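Local coordinates for tRNA (cytidine-2'-O-)-methyltransferase TrmJ (Sulfolobus acidocaldarius, PDB 4CNG), which methylates the 2'-hydroxyl of cytidine 32 in tRNA as a homodimer, taking the methyl group from S-adenosyl-L-methionine, at residues A101-G105 / D106-K110; P158-L162 / S163-G167; G167-L170 / Y171-R175. The protein carries 1 engineered substitution. One frame throughout, in Å; residues are numbered along the deposited sequence.

Contact 1: A101-G105 / D106-K110; sequences ADIKG and DLLRK. With SAH (S-adenosyl-L-homocysteine), chain D.
Ile-103 folds over Leu-107 and Leu-108 in a local turn contact at the protein surface, where the loop leaving strand 93-97 winds into the 3-10 segment of residues 106-110. Its methyl CG2 does the touching: chi1 of -69° sets CG1 beside the backbone N and swings CG2 to the peptide between the two leucines, 3.3 Å from Leu-108 N and 3.9 Å from Leu-107 CB. A beta-branched residue suits this place, since one branch can cover the turn close to the main chain. Gly-105 makes the bend, with a positive phi (81°) that favours glycine, and its O accepts Leu-108 N at 3.1 Å; the donor stands above the carbonyl plane, as is common for i to i+3 bonds of a 3-10 turn.

The turn also presents backbone to the adenine of a second S-adenosyl-L-homocysteine, distinct from the one in the pocket of Thr-97, Gly-131, Ile-151 and residues 158-160. Asp-102 O receives N6 at 2.8 Å, while Lys-104 N gives a nearly straight bond (169°) to N7 at 2.8 Å, so main-chain groups read this edge of the base. Leu-107 complements them with an apolar end: CD1 rests 3.3 Å from the ribose O4'. Leu-107 also packs on helix 139-143. Lys-110 stretches to carbonyls of Ile-142 and Ser-145, and its backbone pairs with Leu-148 of strand 147-149, leading into strand 111-112, the outermost of the sheet within this chain.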
loop_
_atom_site.group_PDB
_atom_site.type_symbol
_atom_site.label_atom_id
_atom_site.label_comp_id
_atom_site.label_asym_id
_atom_site.label_seq_id
_atom_site.Cartn_x
_atom_site.Cartn_y
_atom_site.Cartn_z
ATOM N N ALA A 101 2.317 -13.308 -11.464
ATOM C CA ALA A 101 1.777 -12.419 -12.500
ATOM C C ALA A 101 1.270 -13.148 -13.725
ATOM O O ALA A 101 0.509 -12.590 -14.480
ATOM C CB ALA A 101 2.816 -11.383 -12.901
ATOM N N ASP A 102 1.717 -14.374 -13.939
ATOM C CA ASP A 102 1.298 -15.147 -15.089
ATOM C C ASP A 102 1.055 -16.603 -14.730
ATOM O O ASP A 102 1.768 -17.479 -15.103
ATOM C CB ASP A 102 2.326 -15.002 -16.212
ATOM C CG ASP A 102 2.164 -13.692 -17.008
ATOM O OD1 ASP A 102 1.043 -13.158 -17.107
ATOM O OD2 ASP A 102 3.159 -13.192 -17.575
ATOM N N ILE A 103 -0.028 -16.809 -14.024
ATOM C CA ILE A 103 -0.419 -18.121 -13.560
ATOM C C ILE A 103 -0.681 -19.089 -14.713
ATOM O O ILE A 103 -1.310 -18.728 -15.686
ATOM C CB ILE A 103 -1.694 -18.017 -12.748
ATOM C CG1 ILE A 103 -1.450 -17.311 -11.455
ATOM C CG2 ILE A 103 -2.323 -19.385 -12.549
ATOM C CD1 ILE A 103 -2.552 -17.575 -10.500
ATOM N N LYS A 104 -0.212 -20.313 -14.601
ATOM C CA LYS A 104 -0.473 -21.349 -15.598
ATOM C C LYS A 104 -1.161 -22.541 -14.942
ATOM O O LYS A 104 -1.069 -22.732 -13.728
ATOM C CB LYS A 104 0.823 -21.811 -16.278
ATOM C CG LYS A 104 0.569 -22.543 -17.590
ATOM C CD LYS A 104 1.768 -23.349 -18.066
ATOM C CE LYS A 104 1.357 -24.341 -19.145
ATOM N NZ LYS A 104 2.525 -25.022 -19.771
ATOM N N GLY A 105 -1.827 -23.354 -15.757
ATOM C CA GLY A 105 -2.313 -24.649 -15.312
ATOM C C GLY A 105 -3.609 -24.522 -14.543
ATOM O O GLY A 105 -4.366 -23.571 -14.730
ATOM N N ASP A 106 -3.828 -25.422 -13.599
ATOM C CA ASP A 106 -5.115 -25.500 -12.929
ATOM C C ASP A 106 -5.454 -24.256 -12.116
ATOM O O ASP A 106 -6.624 -23.873 -12.068
ATOM C CB ASP A 106 -5.161 -26.729 -12.039
ATOM C CG ASP A 106 -4.927 -28.010 -12.814
ATOM O OD1 ASP A 106 -5.417 -28.118 -13.962
ATOM O OD2 ASP A 106 -4.280 -28.922 -12.260
ATOM N N LEU A 107 -4.443 -23.605 -11.531
ATOM C CA LEU A 107 -4.674 -22.421 -10.696
ATOM C C LEU A 107 -5.232 -21.248 -11.495
ATOM O O LEU A 107 -5.873 -20.368 -10.917
ATOM C CB LEU A 107 -3.425 -21.978 -9.915
ATOM C CG LEU A 107 -3.153 -22.619 -8.552
ATOM C CD1 LEU A 107 -1.940 -21.941 -7.948
ATOM C CD2 LEU A 107 -4.383 -22.454 -7.675
ATOM N N LEU A 108 -5.054 -21.249 -12.811
ATOM C CA LEU A 108 -5.713 -20.261 -13.658
ATOM C C LEU A 108 -7.232 -20.217 -13.389
ATOM O O LEU A 108 -7.837 -19.143 -13.437
ATOM C CB LEU A 108 -5.439 -20.548 -15.128
ATOM C CG LEU A 108 -5.904 -19.439 -16.071
ATOM C CD1 LEU A 108 -5.083 -18.173 -15.886
ATOM C CD2 LEU A 108 -5.853 -19.908 -17.510
ATOM N N ARG A 109 -7.849 -21.364 -13.079
ATOM C CA ARG A 109 -9.286 -21.413 -12.921
ATOM C C ARG A 109 -9.753 -20.588 -11.727
ATOM O O ARG A 109 -10.936 -20.267 -11.648
ATOM C CB ARG A 109 -9.752 -22.865 -12.833
ATOM C CG ARG A 109 -9.650 -23.583 -14.169
ATOM C CD ARG A 109 -10.489 -24.842 -14.175
ATOM N NE ARG A 109 -9.721 -26.061 -13.920
ATOM C CZ ARG A 109 -10.247 -27.283 -13.883
ATOM N NH1 ARG A 109 -11.546 -27.457 -14.100
ATOM N NH2 ARG A 109 -9.477 -28.332 -13.616
ATOM N N LYS A 110 -8.853 -20.356 -10.761
ATOM C CA LYS A 110 -9.108 -19.530 -9.559
ATOM C C LYS A 110 -8.656 -18.087 -9.649
ATOM O O LYS A 110 -8.889 -17.318 -8.732
ATOM C CB LYS A 110 -8.376 -20.135 -8.328
ATOM C CG LYS A 110 -8.960 -21.382 -7.757
ATOM C CD LYS A 110 -8.254 -21.806 -6.496
ATOM C CE LYS A 110 -8.998 -23.004 -6.006
ATOM N NZ LYS A 110 -8.372 -23.344 -4.759
HETATM N N SAH D . 4.197 -19.181 -2.068
HETATM C CA SAH D . 3.691 -18.821 -3.429
HETATM C CB SAH D . 2.719 -19.899 -3.908
HETATM C CG SAH D . 3.268 -21.305 -3.997
HETATM S SD SAH D . 1.986 -22.287 -4.674
HETATM C C SAH D . 2.899 -17.567 -3.395
HETATM O O SAH D . 2.268 -17.358 -2.350
HETATM O OXT SAH D . 2.782 -16.880 -4.409
HETATM C "C5'" SAH D . 1.826 -21.544 -6.243
HETATM C "C4'" SAH D . 1.636 -22.626 -7.298
HETATM O "O4'" SAH D . 1.260 -22.045 -8.541
HETATM C "C3'" SAH D . 2.910 -23.416 -7.569
HETATM O "O3'" SAH D . 2.928 -24.627 -6.823
HETATM C "C2'" SAH D . 2.910 -23.683 -9.065
HETATM O "O2'" SAH D . 2.789 -25.080 -9.382
HETATM C "C1'" SAH D . 1.689 -22.926 -9.579
HETATM N N9 SAH D . 2.011 -22.065 -10.721
HETATM C C8 SAH D . 1.167 -21.830 -11.736
HETATM N N7 SAH D . 1.657 -20.850 -12.528
HETATM C C5 SAH D . 2.800 -20.411 -11.970
HETATM C C6 SAH D . 3.809 -19.397 -12.315
HETATM N N6 SAH D . 3.653 -18.645 -13.433
HETATM N N1 SAH D . 4.865 -19.247 -11.472
HETATM C C2 SAH D . 4.996 -19.991 -10.349
HETATM N N3 SAH D . 4.110 -20.936 -9.968
HETATM C C4 SAH D . 2.996 -21.159 -10.718
#

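Contact 2: P158-L162 / S163-G167; sequences PVLNL and SHAVG. With SAH (S-adenosyl-L-homocysteine), chain C.
Asn-161 and His-164 meet at the start of helix 162-175, where Asn-161 holds the N-cap position. With CG anti to the backbone N (chi1 173°), the asparagine turns its amide across the first turn, and ND2 donates to His-164 ND1 at 2.8 Å. The bond arrives close to the ring plane although amide and ring are inclined by 64°; together with the NE2 bond to Ser-163 and the stack on His-164 of the second subunit, it holds the ring's rotation. ND2 also bonds Asn-35 OD1, as does Ser-163 OG, which pairs with His-164 of the second subunit. Polar groups suit this buried corner because each has a partner.

The cap is the tight part: Ala-165 N reaches Asn-161 O at 3.0 Å. Val-166 N follows to Leu-162 O. The looser side is the partly exposed pair Pro-158 and Val-159, clear of the helix segment and held by ligand and by Arg-41 and Asn-45 of the second subunit, which bond Val-159 O. Pro-158 O accepts N6 of S-adenosyl-L-homocysteine at 2.9 Å and Leu-160 N donates to N7, while small Ala-165 brings CB to 3.8 Å from C1'. The loop belongs to the cofactor site of the SPOUT fold's trefoil knot, here filled by product. Leu-162 and Ser-163 pack on helix 33-45, and Val-166 lies against strands 125-130 and 22-28.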
loop_
_atom_site.group_PDB
_atom_site.type_symbol
_atom_site.label_atom_id
_atom_site.label_comp_id
_atom_site.label_asym_id
_atom_site.label_seq_id
_atom_site.Cartn_x
_atom_site.Cartn_y
_atom_site.Cartn_z
ATOM N N PRO A 158 6.633 -7.849 -9.585
ATOM C CA PRO A 158 5.284 -7.626 -9.121
ATOM C C PRO A 158 5.088 -7.809 -7.618
ATOM O O PRO A 158 3.965 -7.728 -7.136
ATOM C CB PRO A 158 4.494 -8.695 -9.869
ATOM C CG PRO A 158 5.447 -9.825 -9.966
ATOM C CD PRO A 158 6.777 -9.172 -10.216
ATOM N N VAL A 159 6.157 -8.129 -6.904
ATOM C CA VAL A 159 6.072 -8.557 -5.535
ATOM C C VAL A 159 6.061 -7.328 -4.644
ATOM O O VAL A 159 7.078 -6.636 -4.459
ATOM C CB VAL A 159 7.225 -9.461 -5.147
ATOM C CG1 VAL A 159 6.963 -10.032 -3.785
ATOM C CG2 VAL A 159 7.458 -10.566 -6.164
ATOM N N LEU A 160 4.882 -7.039 -4.110
ATOM C CA LEU A 160 4.678 -5.928 -3.195
ATOM C C LEU A 160 5.055 -6.337 -1.778
ATOM O O LEU A 160 4.864 -7.501 -1.387
ATOM C CB LEU A 160 3.226 -5.460 -3.192
ATOM C CG LEU A 160 2.600 -5.151 -4.550
ATOM C CD1 LEU A 160 1.109 -5.012 -4.513
ATOM C CD2 LEU A 160 3.188 -3.904 -5.152
ATOM N N ASN A 161 5.562 -5.414 -0.988
ATOM C CA ASN A 161 5.609 -5.617 0.441
ATOM C C ASN A 161 4.194 -5.912 0.958
ATOM O O ASN A 161 3.219 -5.309 0.567
ATOM C CB ASN A 161 6.212 -4.420 1.130
ATOM C CG ASN A 161 6.121 -4.538 2.612
ATOM O OD1 ASN A 161 6.850 -5.336 3.271
ATOM N ND2 ASN A 161 5.119 -3.880 3.141
ATOM N N LEU A 162 4.120 -6.876 1.895
ATOM C CA LEU A 162 2.863 -7.360 2.447
ATOM C C LEU A 162 1.870 -6.260 2.818
ATOM O O LEU A 162 0.727 -6.296 2.403
ATOM C CB LEU A 162 3.184 -8.208 3.673
ATOM C CG LEU A 162 2.003 -8.609 4.561
ATOM C CD1 LEU A 162 0.955 -9.394 3.832
ATOM C CD2 LEU A 162 2.523 -9.338 5.788
ATOM N N SER A 163 2.296 -5.295 3.632
ATOM C CA SER A 163 1.352 -4.304 4.078
ATOM C C SER A 163 0.872 -3.368 2.978
ATOM O O SER A 163 -0.229 -2.811 3.060
ATOM C CB SER A 163 1.881 -3.505 5.251
ATOM O OG SER A 163 2.967 -2.712 4.924
ATOM N N HIS A 164 1.693 -3.173 1.957
ATOM C CA HIS A 164 1.297 -2.373 0.788
ATOM C C HIS A 164 0.299 -3.087 -0.088
ATOM O O HIS A 164 -0.631 -2.456 -0.580
ATOM C CB HIS A 164 2.545 -1.875 0.050
ATOM C CG HIS A 164 3.398 -0.994 0.911
ATOM N ND1 HIS A 164 4.263 -1.505 1.861
ATOM C CD2 HIS A 164 3.398 0.351 1.084
ATOM C CE1 HIS A 164 4.770 -0.505 2.562
ATOM N NE2 HIS A 164 4.287 0.639 2.093
ATOM N N ALA A 165 0.454 -4.425 -0.231
ATOM C CA ALA A 165 -0.559 -5.212 -0.868
ATOM C C ALA A 165 -1.902 -5.119 -0.124
ATOM O O ALA A 165 -2.969 -4.934 -0.733
ATOM C CB ALA A 165 -0.115 -6.652 -0.991
ATOM N N VAL A 166 -1.837 -5.228 1.198
ATOM C CA VAL A 166 -3.052 -5.128 2.009
ATOM C C VAL A 166 -3.684 -3.729 1.770
ATOM O O VAL A 166 -4.878 -3.614 1.563
ATOM C CB VAL A 166 -2.734 -5.327 3.469
ATOM C CG1 VAL A 166 -3.927 -4.953 4.328
ATOM C CG2 VAL A 166 -2.344 -6.782 3.736
ATOM N N GLY A 167 -2.882 -2.658 1.815
ATOM C CA GLY A 167 -3.441 -1.310 1.659
ATOM C C GLY A 167 -4.131 -1.116 0.323
ATOM O O GLY A 167 -5.184 -0.505 0.257
HETATM N N SAH C . 8.514 -14.646 -2.107
HETATM C CA SAH C . 7.107 -14.640 -1.625
HETATM C CB SAH C . 6.631 -13.197 -1.614
HETATM C CG SAH C . 5.434 -12.955 -0.678
HETATM S SD SAH C . 4.935 -11.238 -0.674
HETATM C C SAH C . 6.298 -15.526 -2.528
HETATM O O SAH C . 6.786 -15.987 -3.561
HETATM O OXT SAH C . 5.203 -15.935 -2.200
HETATM C "C5'" SAH C . 3.894 -11.287 0.786
HETATM C "C4'" SAH C . 2.391 -11.297 0.534
HETATM O "O4'" SAH C . 2.012 -10.058 -0.086
HETATM C "C3'" SAH C . 1.892 -12.338 -0.404
HETATM O "O3'" SAH C . 1.779 -13.597 0.279
HETATM C "C2'" SAH C . 0.576 -11.777 -0.866
HETATM O "O2'" SAH C . -0.409 -11.945 0.147
HETATM C "C1'" SAH C . 0.916 -10.286 -0.985
HETATM N N9 SAH C . 1.365 -9.869 -2.348
HETATM C C8 SAH C . 2.539 -9.257 -2.670
HETATM N N7 SAH C . 2.494 -8.832 -3.963
HETATM C C5 SAH C . 1.263 -9.155 -4.430
HETATM C C6 SAH C . 0.571 -8.923 -5.634
HETATM N N6 SAH C . 1.144 -8.298 -6.683
HETATM N N1 SAH C . -0.662 -9.355 -5.743
HETATM C C2 SAH C . -1.248 -9.962 -4.699
HETATM N N3 SAH C . -0.708 -10.203 -3.512
HETATM C C4 SAH C . 0.528 -9.773 -3.379
#

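Contact 3: G167-L170 / Y171-R175; sequences GIVL and YELWR
Leu-173 fits between Val-169 and Leu-170 one turn back along helix 162-175, while Tyr-171, Glu-172 and Arg-175 form a polar group that meets the second subunit. The apolar part is in van der Waals contact: Leu-173 CD1 lies 4.3 Å from Val-169 CG1 and 4.3 Å from Leu-170 CD2, methyl against methyl. These branched aliphatic residues suit a surface turned into the protein, where Val-169 and Leu-173 both meet Phe-128 of strand 125-130, and Leu-170 packs on Phe-46 and Ile-48.

The other group is arranged by orientation. A chi1 of 163° carries the Tyr-171 ring away from the preceding turn, though CB remains 3.3 Å from Gly-167 O. Arg-175 lays its aliphatic part over one face of this ring, with CD 3.6 Å above the plane and displaced toward the rim. Its NH1 then makes a salt bridge to Glu-172 OE1 at 2.7 Å, with a weak, bent hydrogen bond (121°). In Glu-172 a bend at chi2 (-78°) turns the carboxylate aside, so that OE1 faces the guanidinium. Arg-175 is poorly ordered, so both its place over the ring and the salt bridge are less certain than the rest.

Across the interface the Tyr-171 hydroxyl bonds to Glu-172 of the second subunit, and Glu-172 OE2 meets both Tyr-171 and Arg-175 of that subunit. A buried glutamate is thus satisfied from both chains, and the carboxylates probably temper the closeness of the two Arg-175 guanidinium groups. Apolar packing adds to this: Ile-168 lies on Tyr-171, Tyr-171 on Pro-114 and Trp-174 on Ala-153, the second of each pair in the second subunit. The arrangement is that of the last helix of the SPOUT catalytic domain, one side on the parallel sheet and the other at the dimer interface.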
loop_
_atom_site.group_PDB
_atom_site.type_symbol
_atom_site.label_atom_id
_atom_site.label_comp_id
_atom_site.label_asym_id
_atom_site.label_seq_id
_atom_site.Cartn_x
_atom_site.Cartn_y
_atom_site.Cartn_z
ATOM N N GLY A 167 -2.882 -2.658 1.815
ATOM C CA GLY A 167 -3.441 -1.310 1.659
ATOM C C GLY A 167 -4.131 -1.116 0.323
ATOM O O GLY A 167 -5.184 -0.505 0.257
ATOM N N ILE A 168 -3.556 -1.645 -0.752
ATOM C CA ILE A 168 -4.152 -1.520 -2.072
ATOM C C ILE A 168 -5.489 -2.242 -2.113
ATOM O O ILE A 168 -6.451 -1.739 -2.660
ATOM C CB ILE A 168 -3.172 -1.993 -3.158
ATOM C CG1 ILE A 168 -2.076 -0.948 -3.324
ATOM C CG2 ILE A 168 -3.906 -2.325 -4.446
ATOM C CD1 ILE A 168 -0.840 -1.425 -4.011
ATOM N N VAL A 169 -5.548 -3.490 -1.589
ATOM C CA VAL A 169 -6.792 -4.217 -1.601
ATOM C C VAL A 169 -7.862 -3.504 -0.767
ATOM O O VAL A 169 -9.034 -3.409 -1.166
ATOM C CB VAL A 169 -6.581 -5.685 -1.157
ATOM C CG1 VAL A 169 -7.892 -6.425 -1.026
ATOM C CG2 VAL A 169 -5.694 -6.375 -2.190
ATOM N N LEU A 170 -7.494 -3.048 0.411
ATOM C CA LEU A 170 -8.473 -2.395 1.287
ATOM C C LEU A 170 -9.006 -1.088 0.656
ATOM O O LEU A 170 -10.178 -0.763 0.807
ATOM C CB LEU A 170 -7.909 -2.127 2.678
ATOM C CG LEU A 170 -7.556 -3.326 3.518
ATOM C CD1 LEU A 170 -7.172 -2.877 4.926
ATOM C CD2 LEU A 170 -8.266 -4.623 3.342
ATOM N N TYR A 171 -8.139 -0.343 -0.014
ATOM C CA TYR A 171 -8.526 0.837 -0.790
ATOM C C TYR A 171 -9.521 0.453 -1.914
ATOM O O TYR A 171 -10.533 1.125 -2.114
ATOM C CB TYR A 171 -7.252 1.451 -1.376
ATOM C CG TYR A 171 -7.509 2.410 -2.502
ATOM C CD1 TYR A 171 -8.070 3.644 -2.270
ATOM C CD2 TYR A 171 -7.247 2.047 -3.822
ATOM C CE1 TYR A 171 -8.318 4.517 -3.320
ATOM C CE2 TYR A 171 -7.439 2.893 -4.865
ATOM C CZ TYR A 171 -8.000 4.129 -4.633
ATOM O OH TYR A 171 -8.209 4.943 -5.721
ATOM N N GLU A 172 -9.254 -0.629 -2.636
ATOM C CA GLU A 172 -10.175 -1.081 -3.658
ATOM C C GLU A 172 -11.538 -1.402 -3.050
ATOM O O GLU A 172 -12.578 -1.145 -3.670
ATOM C CB GLU A 172 -9.598 -2.302 -4.370
ATOM C CG GLU A 172 -8.624 -2.016 -5.489
ATOM C CD GLU A 172 -9.310 -1.587 -6.772
ATOM O OE1 GLU A 172 -10.530 -1.323 -6.768
ATOM O OE2 GLU A 172 -8.615 -1.553 -7.793
ATOM N N LEU A 173 -11.546 -2.056 -1.894
ATOM C CA LEU A 173 -12.804 -2.394 -1.218
ATOM C C LEU A 173 -13.550 -1.154 -0.746
ATOM O O LEU A 173 -14.768 -1.096 -0.842
ATOM C CB LEU A 173 -12.558 -3.352 -0.050
ATOM C CG LEU A 173 -12.045 -4.729 -0.443
ATOM C CD1 LEU A 173 -11.637 -5.498 0.794
ATOM C CD2 LEU A 173 -13.099 -5.512 -1.205
ATOM N N TRP A 174 -12.825 -0.178 -0.211
ATOM C CA TRP A 174 -13.415 1.084 0.241
ATOM C C TRP A 174 -14.128 1.793 -0.889
ATOM O O TRP A 174 -15.233 2.305 -0.692
ATOM C CB TRP A 174 -12.346 1.979 0.855
ATOM C CG TRP A 174 -12.854 3.233 1.414
ATOM C CD1 TRP A 174 -12.936 4.441 0.781
ATOM C CD2 TRP A 174 -13.403 3.425 2.710
ATOM N NE1 TRP A 174 -13.535 5.361 1.601
ATOM C CE2 TRP A 174 -13.815 4.769 2.800
ATOM C CE3 TRP A 174 -13.593 2.588 3.805
ATOM C CZ2 TRP A 174 -14.402 5.290 3.943
ATOM C CZ3 TRP A 174 -14.163 3.113 4.943
ATOM C CH2 TRP A 174 -14.622 4.436 4.979
ATOM N N ARG A 175 -13.449 1.940 -2.021
ATOM C CA ARG A 175 -14.044 2.557 -3.203
ATOM C C ARG A 175 -15.464 2.048 -3.386
ATOM O O ARG A 175 -16.368 2.799 -3.762
ATOM C CB ARG A 175 -13.244 2.183 -4.448
ATOM C CG ARG A 175 -11.990 2.999 -4.673
ATOM C CD ARG A 175 -11.059 2.275 -5.630
ATOM N NE ARG A 175 -11.137 2.819 -6.988
ATOM C CZ ARG A 175 -11.392 2.096 -8.073
ATOM N NH1 ARG A 175 -11.623 0.793 -7.970
ATOM N NH2 ARG A 175 -11.406 2.674 -9.268
#

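In the fold
From the N terminus, contact 1 comes first, a turn in the loop between strands 93-97 and 111-112. Contact 2 follows after strand 147-149 and closes the loop that runs into helix 162-175; contact 3 continues along the same helix and shares Gly-167 with it. The three lie in series, none nested or crossed. Contacts 1 and 2 touch where Ala-101 CB meets Pro-158 CG at 4.2 Å, and each holds its own S-adenosyl-L-homocysteine. Leu-160 CD1 lies 4.1 Å from Ile-168 CD1, linking the ligand-binding loop to the helix that, in contacts 2 and 3, joins the sheet to the second subunit.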